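Local coordinates for protein Non-atp dependent l-selective hydantoinase (Arthrobacter aurescens, PDB 1GKR) that hydrolyses hydantoins as a zinc-dependent cyclic amidase of the dihydropyrimidinase family, with an enantioselectivity that depends on the substrate, at residues E168-I173 with K229-R234. Sequence-based numbering, arbitrary orientation.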
loop_
_atom_site.group_PDB
_atom_site.type_symbol
_atom_site.label_atom_id
_atom_site.label_comp_id
_atom_site.label_asym_id
_atom_site.label_seq_id
_atom_site.Cartn_x
_atom_site.Cartn_y
_atom_site.Cartn_z
ATOM N N GLU A 168 11.401 4.193 -25.682
ATOM C CA GLU A 168 11.310 5.136 -26.800
ATOM C C GLU A 168 10.009 4.923 -27.562
ATOM O O GLU A 168 9.404 5.874 -28.064
ATOM C CB GLU A 168 12.497 4.976 -27.749
ATOM C CG GLU A 168 13.821 5.329 -27.111
ATOM C CD GLU A 168 14.956 5.386 -28.111
ATOM O OE1 GLU A 168 15.125 4.415 -28.895
ATOM O OE2 GLU A 168 15.683 6.408 -28.096
ATOM N N ILE A 169 9.582 3.665 -27.646
ATOM C CA ILE A 169 8.347 3.337 -28.335
ATOM C C ILE A 169 7.188 3.931 -27.550
ATOM O O ILE A 169 6.277 4.500 -28.139
ATOM C CB ILE A 169 8.185 1.819 -28.469
ATOM C CG1 ILE A 169 9.265 1.285 -29.408
ATOM C CG2 ILE A 169 6.784 1.469 -28.971
ATOM C CD1 ILE A 169 9.247 -0.231 -29.579
ATOM N N PHE A 170 7.233 3.814 -26.222
ATOM C CA PHE A 170 6.183 4.362 -25.367
ATOM C C PHE A 170 6.054 5.858 -25.612
ATOM O O PHE A 170 4.939 6.382 -25.725
ATOM C CB PHE A 170 6.501 4.129 -23.896
ATOM C CG PHE A 170 6.072 2.778 -23.373
ATOM C CD1 PHE A 170 5.734 1.745 -24.239
ATOM C CD2 PHE A 170 6.049 2.534 -22.006
ATOM C CE1 PHE A 170 5.383 0.487 -23.743
ATOM C CE2 PHE A 170 5.699 1.287 -21.507
ATOM C CZ PHE A 170 5.366 0.261 -22.380
ATOM N N GLN A 171 7.183 6.555 -25.701
ATOM C CA GLN A 171 7.128 7.989 -25.955
ATOM C C GLN A 171 6.520 8.295 -27.312
ATOM O O GLN A 171 5.697 9.203 -27.417
ATOM C CB GLN A 171 8.507 8.610 -25.871
ATOM C CG GLN A 171 9.146 8.452 -24.526
ATOM C CD GLN A 171 10.519 9.074 -24.477
ATOM O OE1 GLN A 171 11.348 8.869 -25.375
ATOM N NE2 GLN A 171 10.778 9.836 -23.421
ATOM N N GLU A 172 6.903 7.566 -28.357
ATOM C CA GLU A 172 6.302 7.847 -29.658
ATOM C C GLU A 172 4.796 7.622 -29.597
ATOM O O GLU A 172 4.026 8.465 -30.050
ATOM C CB GLU A 172 6.892 6.972 -30.764
ATOM C CG GLU A 172 7.982 7.641 -31.598
ATOM C CD GLU A 172 7.523 8.924 -32.288
ATOM O OE1 GLU A 172 6.527 8.892 -33.043
ATOM O OE2 GLU A 172 8.173 9.970 -32.075
ATOM N N ILE A 173 4.382 6.487 -29.032
ATOM C CA ILE A 173 2.967 6.152 -28.913
ATOM C C ILE A 173 2.187 7.242 -28.189
ATOM O O ILE A 173 1.066 7.581 -28.584
ATOM C CB ILE A 173 2.754 4.826 -28.151
ATOM C CG1 ILE A 173 3.353 3.665 -28.942
ATOM C CG2 ILE A 173 1.278 4.589 -27.936
ATOM C CD1 ILE A 173 2.768 3.512 -30.336
ATOM N N LYS A 229 4.217 4.657 -16.594
ATOM C CA LYS A 229 4.046 5.658 -15.556
ATOM C C LYS A 229 4.804 6.922 -15.944
ATOM O O LYS A 229 4.354 8.035 -15.684
ATOM C CB LYS A 229 4.589 5.100 -14.243
ATOM C CG LYS A 229 4.724 6.084 -13.100
ATOM C CD LYS A 229 3.387 6.530 -12.563
ATOM C CE LYS A 229 3.525 7.116 -11.153
ATOM N NZ LYS A 229 3.953 6.093 -10.143
ATOM N N GLU A 230 5.952 6.738 -16.585
ATOM C CA GLU A 230 6.804 7.842 -17.007
ATOM C C GLU A 230 6.483 8.373 -18.407
ATOM O O GLU A 230 6.635 9.552 -18.667
ATOM C CB GLU A 230 8.252 7.381 -16.973
ATOM C CG GLU A 230 9.263 8.482 -17.038
ATOM C CD GLU A 230 9.319 9.284 -15.751
ATOM O OE1 GLU A 230 8.824 8.775 -14.703
ATOM O OE2 GLU A 230 9.870 10.415 -15.798
ATOM N N ALA A 231 6.045 7.505 -19.311
ATOM C CA ALA A 231 5.735 7.918 -20.676
ATOM C C ALA A 231 4.324 8.463 -20.887
ATOM O O ALA A 231 4.124 9.330 -21.730
ATOM C CB ALA A 231 5.970 6.751 -21.627
ATOM N N GLY A 232 3.348 7.916 -20.160
ATOM C CA GLY A 232 1.968 8.369 -20.271
ATOM C C GLY A 232 1.125 7.875 -21.438
ATOM O O GLY A 232 0.037 8.402 -21.690
ATOM N N CYS A 233 1.610 6.866 -22.154
ATOM C CA CYS A 233 0.895 6.311 -23.303
ATOM C C CYS A 233 -0.151 5.298 -22.861
ATOM O O CYS A 233 0.018 4.652 -21.835
ATOM C CB CYS A 233 1.887 5.604 -24.223
ATOM S SG CYS A 233 2.887 4.338 -23.362
ATOM N N ARG A 234 -1.230 5.151 -23.627
ATOM C CA ARG A 234 -2.247 4.167 -23.274
ATOM C C ARG A 234 -1.585 2.799 -23.474
ATOM O O ARG A 234 -1.052 2.504 -24.545
ATOM C CB ARG A 234 -3.473 4.283 -24.173
ATOM C CG ARG A 234 -4.711 3.775 -23.474
ATOM C CD ARG A 234 -5.798 3.379 -24.423
ATOM N NE ARG A 234 -6.671 4.465 -24.872
ATOM C CZ ARG A 234 -7.380 5.249 -24.069
ATOM N NH1 ARG A 234 -7.310 5.094 -22.760
ATOM N NH2 ARG A 234 -8.204 6.151 -24.580
#
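The Phe170 ring, the one aromatic ring in this contact, has the sulfur of Cys233 set obliquely against it and the methyl group of Ala231 at its edge, near the ring plane. Cys233 SG lies 4.0 Å from the centroid of the Phe170 ring, 30° off the ring normal. It comes nearest at Phe170 CG, 3.5 Å away, and lies closer to that atom than to the far end of the ring. This is a sulfur-aromatic contact. Phe170 turns CG anti to its carbonyl carbon (chi1 -85°), which directs the ring off the helix. The backbone positions of the two residues set Phe170 CB 3.5 Å from Ala231 CB. Three residues on, Ile173 meets the base of the same cysteine, its CG2 3.9 Å from Cys233 CB; with CG2 anti to the backbone N, that methyl branch is the one that faces the cysteine.

The chain reaches these positions by leaving helix 214-231 at Gly232, whose positive phi ends the helical path and leads through Cys233 toward strand 234-237. Ile180 of the neighbouring parallel strand 179-182 touches Phe170, Ile173 and Cys233, while Leu227 and Gln228 add to the surroundings of the ring. Helix 163-176 is thus packed against the end of helix 214-231 and the entry to the next strand, an arrangement that belongs to the outer layer of the TIM-barrel-like amidohydrolase fold. Between the two segments the chemistry is apolar and sulfur-aromatic, consistent with cohesion from apolar burial and dispersion rather than from directional polar bonds.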